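AimR transcriptional regulator (Bacillus phage phi3T, PDB 5ZVV) activates transcription of the phage aimX locus as a homodimer, apparently promoting lytic growth until the arbitrium peptide converts it to an inactive monomer and lysogeny follows. Local coordinates at residues V116-L119 / H120-N124; F299-N303 / Q304-E308; G371-L374 / E375-N378. All blocks are in the same frame, centred on the assembly; numbering follows the deposited sequence.

Contact 1 (V116-L119 / H120-N124); sequences VYSL and HRKLN
Four successive backbone bonds tie Val116-Leu119 to His120-Asn124 as the last turns of one helix: His120 N to Val116 O, Arg121 N to Tyr117 O, Lys122 N to Ser118 O and Leu123 N to Leu119 O, each close to 2.9 Å. The regular i to i+4 ladder gives the side chains their spacing.

Aromatic contact is loose within the helix. The rings of Tyr117 and His120 come no closer than 4.5 Å, between the two CD2 atoms. His120 has CG anti to its own N (chi1 173°), which places the imidazole on the same flank as the phenol. Asn124 OD1 lies 3.5 Å above the plane of the imidazole, displaced toward its rim.

Aliphatic carbons line the carbonyls. Arg121 CG rests 3.3 Å from Tyr117 O, and its chain then bends at chi2 and chi3, bringing NH1 into a weak hydrogen bond with Asn124 OD1 at 3.5 Å. Lys122 instead runs out fully extended beyond CG, and its CE passes 3.8 Å from Ser118 OG, a van der Waals contact.

The polar ends are claimed by other helices. Tyr117 OH is hydrogen-bonded to Glu84 and Arg121 NE forms a salt bridge with Asp96, while His120 NE2 makes a weak bond to Asp87. Helix 108-124 is thus packed in the all-helical, TPR-clan array: Phe150 of helix 145-161 stacks on Tyr117 and meets His120 edge-to-face, Ile99 of helix 92-103 touches Tyr117, Ser118 and Arg121, and Leu119 and Leu123 lean on helix 130-139.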
loop_
_atom_site.group_PDB
_atom_site.type_symbol
_atom_site.label_atom_id
_atom_site.label_comp_id
_atom_site.label_asym_id
_atom_site.label_seq_id
_atom_site.Cartn_x
_atom_site.Cartn_y
_atom_site.Cartn_z
ATOM N N VAL A 116 12.798 7.709 -19.262
ATOM C CA VAL A 116 12.612 7.290 -17.875
ATOM C C VAL A 116 12.645 8.497 -16.945
ATOM O O VAL A 116 11.796 8.639 -16.059
ATOM C CB VAL A 116 13.663 6.239 -17.480
ATOM C CG1 VAL A 116 13.560 5.918 -15.996
ATOM C CG2 VAL A 116 13.477 4.978 -18.305
ATOM N N TYR A 117 13.622 9.390 -17.134
ATOM C CA TYR A 117 13.673 10.588 -16.303
ATOM C C TYR A 117 12.510 11.523 -16.599
ATOM O O TYR A 117 12.059 12.252 -15.708
ATOM C CB TYR A 117 15.007 11.309 -16.490
ATOM C CG TYR A 117 16.109 10.730 -15.633
ATOM C CD1 TYR A 117 16.806 9.597 -16.032
ATOM C CD2 TYR A 117 16.440 11.308 -14.415
ATOM C CE1 TYR A 117 17.809 9.060 -15.245
ATOM C CE2 TYR A 117 17.440 10.779 -13.622
ATOM C CZ TYR A 117 18.120 9.656 -14.041
ATOM O OH TYR A 117 19.115 9.135 -13.252
ATOM N N SER A 118 12.009 11.515 -17.835
ATOM C CA SER A 118 10.802 12.273 -18.141
ATOM C C SER A 118 9.616 11.745 -17.343
ATOM O O SER A 118 8.839 12.528 -16.782
ATOM C CB SER A 118 10.514 12.218 -19.641
ATOM O OG SER A 118 9.410 13.039 -19.971
ATOM N N LEU A 119 9.467 10.415 -17.273
ATOM C CA LEU A 119 8.424 9.833 -16.432
ATOM C C LEU A 119 8.627 10.203 -14.970
ATOM O O LEU A 119 7.666 10.545 -14.269
ATOM C CB LEU A 119 8.398 8.313 -16.594
ATOM C CG LEU A 119 7.985 7.749 -17.954
ATOM C CD1 LEU A 119 8.026 6.233 -17.923
ATOM C CD2 LEU A 119 6.602 8.239 -18.337
ATOM N N HIS A 120 9.873 10.128 -14.495
ATOM C CA HIS A 120 10.203 10.520 -13.127
ATOM C C HIS A 120 9.732 11.940 -12.832
ATOM O O HIS A 120 9.104 12.206 -11.797
ATOM C CB HIS A 120 11.716 10.388 -12.926
ATOM C CG HIS A 120 12.214 10.915 -11.617
ATOM N ND1 HIS A 120 11.667 10.547 -10.408
ATOM C CD2 HIS A 120 13.231 11.762 -11.328
ATOM C CE1 HIS A 120 12.314 11.155 -9.430
ATOM N NE2 HIS A 120 13.268 11.898 -9.960
ATOM N N ARG A 121 10.012 12.862 -13.755
ATOM C CA ARG A 121 9.652 14.261 -13.558
ATOM C C ARG A 121 8.145 14.466 -13.637
ATOM O O ARG A 121 7.585 15.279 -12.891
ATOM C CB ARG A 121 10.374 15.127 -14.587
ATOM C CG ARG A 121 11.867 15.230 -14.330
ATOM C CD ARG A 121 12.123 16.034 -13.072
ATOM N NE ARG A 121 11.755 17.432 -13.264
ATOM C CZ ARG A 121 11.263 18.218 -12.312
ATOM N NH1 ARG A 121 11.063 17.744 -11.091
ATOM N NH2 ARG A 121 10.956 19.477 -12.589
ATOM N N LYS A 122 7.472 13.747 -14.538
ATOM C CA LYS A 122 6.016 13.828 -14.589
ATOM C C LYS A 122 5.387 13.306 -13.306
ATOM O O LYS A 122 4.332 13.796 -12.886
ATOM C CB LYS A 122 5.488 13.060 -15.800
ATOM C CG LYS A 122 5.793 13.728 -17.131
ATOM C CD LYS A 122 5.282 12.897 -18.295
ATOM C CE LYS A 122 5.612 13.553 -19.623
ATOM N NZ LYS A 122 5.195 12.708 -20.776
ATOM N N LEU A 123 6.020 12.319 -12.665
ATOM C CA LEU A 123 5.548 11.868 -11.361
ATOM C C LEU A 123 5.804 12.922 -10.292
ATOM O O LEU A 123 4.962 13.134 -9.412
ATOM C CB LEU A 123 6.217 10.546 -10.984
ATOM C CG LEU A 123 5.701 9.280 -11.670
ATOM C CD1 LEU A 123 6.620 8.105 -11.373
ATOM C CD2 LEU A 123 4.282 8.971 -11.226
ATOM N N ASN A 124 6.962 13.589 -10.351
ATOM C CA ASN A 124 7.247 14.658 -9.397
ATOM C C ASN A 124 6.187 15.752 -9.455
ATOM O O ASN A 124 5.746 16.256 -8.416
ATOM C CB ASN A 124 8.632 15.253 -9.659
ATOM C CG ASN A 124 9.753 14.248 -9.469
ATOM O OD1 ASN A 124 10.863 14.446 -9.967
ATOM N ND2 ASN A 124 9.470 13.162 -8.753
#

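Contact 2 (F299-N303 / Q304-E308); sequences FYYIN and QGNIE
Tyr301 O receives the N-H of Asn306 at 2.9 Å, a bent bond that reaches back from beyond the end of helix 291-304 into its last turn. Gln304 N still bonds to Tyr300 O in the helical manner, also at 2.9 Å. Gly305 N turns to Ile302 O at 3.2 Å, but stands well above that carbonyl's plane, 72° out of it, instead of on a lone pair. Gly305 has positive phi, a conformation that glycine adopts without strain.

The side chains fold round this turn. A chi1 of 172° sets the Tyr300 ring beside its own carbonyl carbon and tilts it toward the C-terminal end of the helix, with one face against Gln304. Gln304 CG makes a CH-pi contact over that face, 4.2 Å from the ring centroid, and the bend at chi2 brings OE1 to 2.8 Å from Tyr300 OH. Ring and amide planes are 34° apart. Asn306 ND2 approaches Tyr301 CD1 at 3.9 Å, and Ile307 CD1 packs 4.0 Å from Ile302 CA.

Tyr301 OH is hydrogen-bonded to Arg297 one turn back in the same helix, and Asn303 ND2 to the backbone oxygen of Asn275 on helix 260-277. Ile302 and Ile307 both touch Ile337 of helix 324-338. Asn306 holds the N-cap position of helix 307-318 without a side-chain capping bond. A Schellman motif with glycine at the positive-phi site, closing one helix just before the next begins, makes this the tight turn of a helical hairpin in the TPR-like array.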
loop_
_atom_site.group_PDB
_atom_site.type_symbol
_atom_site.label_atom_id
_atom_site.label_comp_id
_atom_site.label_asym_id
_atom_site.label_seq_id
_atom_site.Cartn_x
_atom_site.Cartn_y
_atom_site.Cartn_z
ATOM N N PHE A 299 3.049 27.061 18.396
ATOM C CA PHE A 299 3.728 26.319 19.455
ATOM C C PHE A 299 4.570 27.256 20.318
ATOM O O PHE A 299 4.463 27.256 21.552
ATOM C CB PHE A 299 4.591 25.226 18.817
ATOM C CG PHE A 299 5.048 24.143 19.764
ATOM C CD1 PHE A 299 4.712 24.167 21.108
ATOM C CD2 PHE A 299 5.826 23.097 19.292
ATOM C CE1 PHE A 299 5.145 23.165 21.965
ATOM C CE2 PHE A 299 6.261 22.092 20.143
ATOM C CZ PHE A 299 5.920 22.128 21.481
ATOM N N TYR A 300 5.408 28.074 19.672
ATOM C CA TYR A 300 6.238 29.036 20.392
ATOM C C TYR A 300 5.390 29.989 21.229
ATOM O O TYR A 300 5.709 30.256 22.396
ATOM C CB TYR A 300 7.099 29.805 19.390
ATOM C CG TYR A 300 7.869 30.969 19.966
ATOM C CD1 TYR A 300 9.020 30.763 20.717
ATOM C CD2 TYR A 300 7.460 32.278 19.735
ATOM C CE1 TYR A 300 9.733 31.826 21.234
ATOM C CE2 TYR A 300 8.166 33.346 20.249
ATOM C CZ TYR A 300 9.303 33.115 20.997
ATOM O OH TYR A 300 10.012 34.178 21.513
ATOM N N TYR A 301 4.300 30.504 20.652
ATOM C CA TYR A 301 3.399 31.366 21.411
ATOM C C TYR A 301 2.837 30.644 22.632
ATOM O O TYR A 301 2.772 31.219 23.725
ATOM C CB TYR A 301 2.265 31.860 20.513
ATOM C CG TYR A 301 2.654 32.970 19.566
ATOM C CD1 TYR A 301 3.774 33.757 19.804
ATOM C CD2 TYR A 301 1.893 33.238 18.435
ATOM C CE1 TYR A 301 4.128 34.778 18.939
ATOM C CE2 TYR A 301 2.238 34.253 17.566
ATOM C CZ TYR A 301 3.353 35.022 17.821
ATOM O OH TYR A 301 3.694 36.037 16.952
ATOM N N ILE A 302 2.427 29.383 22.460
ATOM C CA ILE A 302 1.898 28.599 23.575
ATOM C C ILE A 302 2.930 28.498 24.687
ATOM O O ILE A 302 2.616 28.664 25.873
ATOM C CB ILE A 302 1.463 27.204 23.093
ATOM C CG1 ILE A 302 0.222 27.294 22.206
ATOM C CG2 ILE A 302 1.216 26.281 24.278
ATOM C CD1 ILE A 302 -0.076 26.010 21.461
ATOM N N ASN A 303 4.183 28.217 24.322
ATOM C CA ASN A 303 5.229 28.128 25.334
ATOM C C ASN A 303 5.433 29.461 26.043
ATOM O O ASN A 303 5.640 29.496 27.262
ATOM C CB ASN A 303 6.534 27.645 24.705
ATOM C CG ASN A 303 6.524 26.156 24.425
ATOM O OD1 ASN A 303 5.690 25.422 24.954
ATOM N ND2 ASN A 303 7.456 25.703 23.598
ATOM N N GLN A 304 5.369 30.569 25.305
ATOM C CA GLN A 304 5.562 31.877 25.922
ATOM C C GLN A 304 4.299 32.432 26.573
ATOM O O GLN A 304 4.331 33.558 27.083
ATOM C CB GLN A 304 6.093 32.873 24.890
ATOM C CG GLN A 304 7.553 32.659 24.536
ATOM C CD GLN A 304 8.288 33.963 24.292
ATOM O OE1 GLN A 304 7.987 34.694 23.346
ATOM N NE2 GLN A 304 9.254 34.269 25.155
ATOM N N GLY A 305 3.199 31.683 26.578
ATOM C CA GLY A 305 1.981 32.125 27.223
ATOM C C GLY A 305 1.117 33.062 26.408
ATOM O O GLY A 305 0.093 33.534 26.920
ATOM N N ASN A 306 1.491 33.349 25.160
ATOM C CA ASN A 306 0.696 34.207 24.282
ATOM C C ASN A 306 -0.414 33.375 23.640
ATOM O O ASN A 306 -0.418 33.081 22.443
ATOM C CB ASN A 306 1.588 34.865 23.239
ATOM C CG ASN A 306 2.702 35.674 23.862
ATOM O OD1 ASN A 306 2.562 36.189 24.970
ATOM N ND2 ASN A 306 3.819 35.783 23.160
ATOM N N ILE A 307 -1.387 33.008 24.477
ATOM C CA ILE A 307 -2.403 32.044 24.069
ATOM C C ILE A 307 -3.349 32.637 23.034
ATOM O O ILE A 307 -3.822 31.924 22.142
ATOM C CB ILE A 307 -3.164 31.527 25.306
ATOM C CG1 ILE A 307 -2.189 30.876 26.286
ATOM C CG2 ILE A 307 -4.244 30.537 24.908
ATOM C CD1 ILE A 307 -1.346 29.781 25.672
ATOM N N GLU A 308 -3.645 33.936 23.120
ATOM C CA GLU A 308 -4.573 34.535 22.164
ATOM C C GLU A 308 -4.013 34.494 20.746
ATOM O O GLU A 308 -4.732 34.165 19.795
ATOM C CB GLU A 308 -4.902 35.971 22.573
ATOM C CG GLU A 308 -5.973 36.085 23.650
ATOM C CD GLU A 308 -6.332 37.526 23.974
ATOM O OE1 GLU A 308 -5.547 38.439 23.632
ATOM O OE2 GLU A 308 -7.405 37.747 24.573
#

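Contact 3 (G371-L374 / E375-N378); sequences GADL and ELLN
Leu377 lays its branched end against the methyl of Ala372, with CD1 3.7 Å and CD2 3.9 Å from Ala372 CB. CG of the same leucine sits 3.3 Å from Asp373 O, the carbonyl that accepts Leu377 N at 3.0 Å in a nearly straight bond. One residue further on, Asn378 N binds Leu374 O, and the amide of Asn378 folds back over that oxygen, its ND2 3.9 Å from Leu374 CG.

Asp373 starts the helix. Its chi1 of -168° turns the carboxylate toward the N-H of Glu375, and OD1 accepts Glu375 N at 3.2 Å. The N-H meets OD1 from above the carboxylate plane, 54° out of it. Asp373 OD2 borders Leu376 CG. Glu375 OE1 comes within 4.0 Å of Asp373 OD1, with the two carboxylate planes 49° apart; the like charges probably disfavour each other, whereas the helix N-terminus would be expected to stabilise Asp373.

Leu377 also reaches Leu364, Leu367 and Glu368 on helix 361-369, so the short helix 374-380 lies back on its predecessor. Another face belongs to the dimer: Ala372 packs on Leu376 of the second subunit, Leu376 meets its counterpart there, and Asp373 and Glu375 both touch Tyr345 of that subunit. Gly371, at positive phi, is the C-prime residue of the Schellman motif ending helix 361-369. A Schellman stop followed directly by an Asp N-cap is a compact link between consecutive helices, here placed at the homodimer interface.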
loop_
_atom_site.group_PDB
_atom_site.type_symbol
_atom_site.label_atom_id
_atom_site.label_comp_id
_atom_site.label_asym_id
_atom_site.label_seq_id
_atom_site.Cartn_x
_atom_site.Cartn_y
_atom_site.Cartn_z
ATOM N N GLY A 371 -1.011 11.702 34.267
ATOM C CA GLY A 371 -1.322 10.556 35.095
ATOM C C GLY A 371 -2.037 9.418 34.406
ATOM O O GLY A 371 -2.882 8.765 35.029
ATOM N N ALA A 372 -1.727 9.151 33.144
ATOM C CA ALA A 372 -2.305 8.019 32.439
ATOM C C ALA A 372 -1.478 6.762 32.692
ATOM O O ALA A 372 -0.284 6.824 32.999
ATOM C CB ALA A 372 -2.391 8.296 30.938
ATOM N N ASP A 373 -2.135 5.612 32.564
ATOM C CA ASP A 373 -1.456 4.333 32.731
ATOM C C ASP A 373 -0.385 4.169 31.660
ATOM O O ASP A 373 -0.693 4.097 30.466
ATOM C CB ASP A 373 -2.469 3.190 32.664
ATOM C CG ASP A 373 -1.888 1.860 33.107
ATOM O OD1 ASP A 373 -0.656 1.761 33.286
ATOM O OD2 ASP A 373 -2.672 0.906 33.284
ATOM N N LEU A 374 0.875 4.109 32.096
ATOM C CA LEU A 374 1.990 4.065 31.156
ATOM C C LEU A 374 1.959 2.811 30.292
ATOM O O LEU A 374 2.432 2.835 29.150
ATOM C CB LEU A 374 3.314 4.159 31.917
ATOM C CG LEU A 374 4.591 4.243 31.082
ATOM C CD1 LEU A 374 4.523 5.423 30.126
ATOM C CD2 LEU A 374 5.810 4.348 31.984
ATOM N N GLU A 375 1.411 1.711 30.811
ATOM C CA GLU A 375 1.327 0.490 30.016
ATOM C C GLU A 375 0.292 0.626 28.905
ATOM O O GLU A 375 0.538 0.214 27.763
ATOM C CB GLU A 375 1.008 -0.701 30.920
ATOM C CG GLU A 375 2.199 -1.184 31.732
ATOM C CD GLU A 375 1.812 -2.191 32.796
ATOM O OE1 GLU A 375 0.863 -1.915 33.559
ATOM O OE2 GLU A 375 2.454 -3.260 32.863
ATOM N N LEU A 376 -0.869 1.209 29.218
ATOM C CA LEU A 376 -1.856 1.487 28.181
ATOM C C LEU A 376 -1.297 2.444 27.137
ATOM O O LEU A 376 -1.524 2.264 25.935
ATOM C CB LEU A 376 -3.132 2.055 28.802
ATOM C CG LEU A 376 -3.873 1.136 29.775
ATOM C CD1 LEU A 376 -5.231 1.715 30.137
ATOM C CD2 LEU A 376 -4.020 -0.259 29.187
ATOM N N LEU A 377 -0.550 3.460 27.577
ATOM C CA LEU A 377 0.073 4.383 26.634
ATOM C C LEU A 377 1.079 3.666 25.744
ATOM O O LEU A 377 1.156 3.935 24.540
ATOM C CB LEU A 377 0.746 5.528 27.389
ATOM C CG LEU A 377 -0.170 6.413 28.233
ATOM C CD1 LEU A 377 0.642 7.470 28.957
ATOM C CD2 LEU A 377 -1.247 7.056 27.372
ATOM N N ASN A 378 1.859 2.745 26.319
ATOM C CA ASN A 378 2.805 1.974 25.520
ATOM C C ASN A 378 2.091 1.079 24.517
ATOM O O ASN A 378 2.614 0.837 23.423
ATOM C CB ASN A 378 3.708 1.141 26.428
ATOM C CG ASN A 378 4.742 1.982 27.150
ATOM O OD1 ASN A 378 5.206 2.997 26.630
ATOM N ND2 ASN A 378 5.110 1.562 28.357
#

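Contact 1 is mostly buried and lies inside a single helix, whereas contact 2 joins the end of one helix to the start of the next and contact 3 a connecting loop to the helix after it. Contact 2 is at the surface; contact 3 is partly buried, and of the three it alone touches the second subunit. Chemistry follows place: rings and charged groups satisfied by neighbouring helices at 116-124, a glycine turn with a tyrosine-glutamine overlap at 299-308, and an aspartate cap beside leucines at 371-378. Contacts 1 and 2 lie on opposite sides of the chain's centre, their own centres 43 Å apart; contacts 2 and 3 share a side, about 17 Å between nearest atoms.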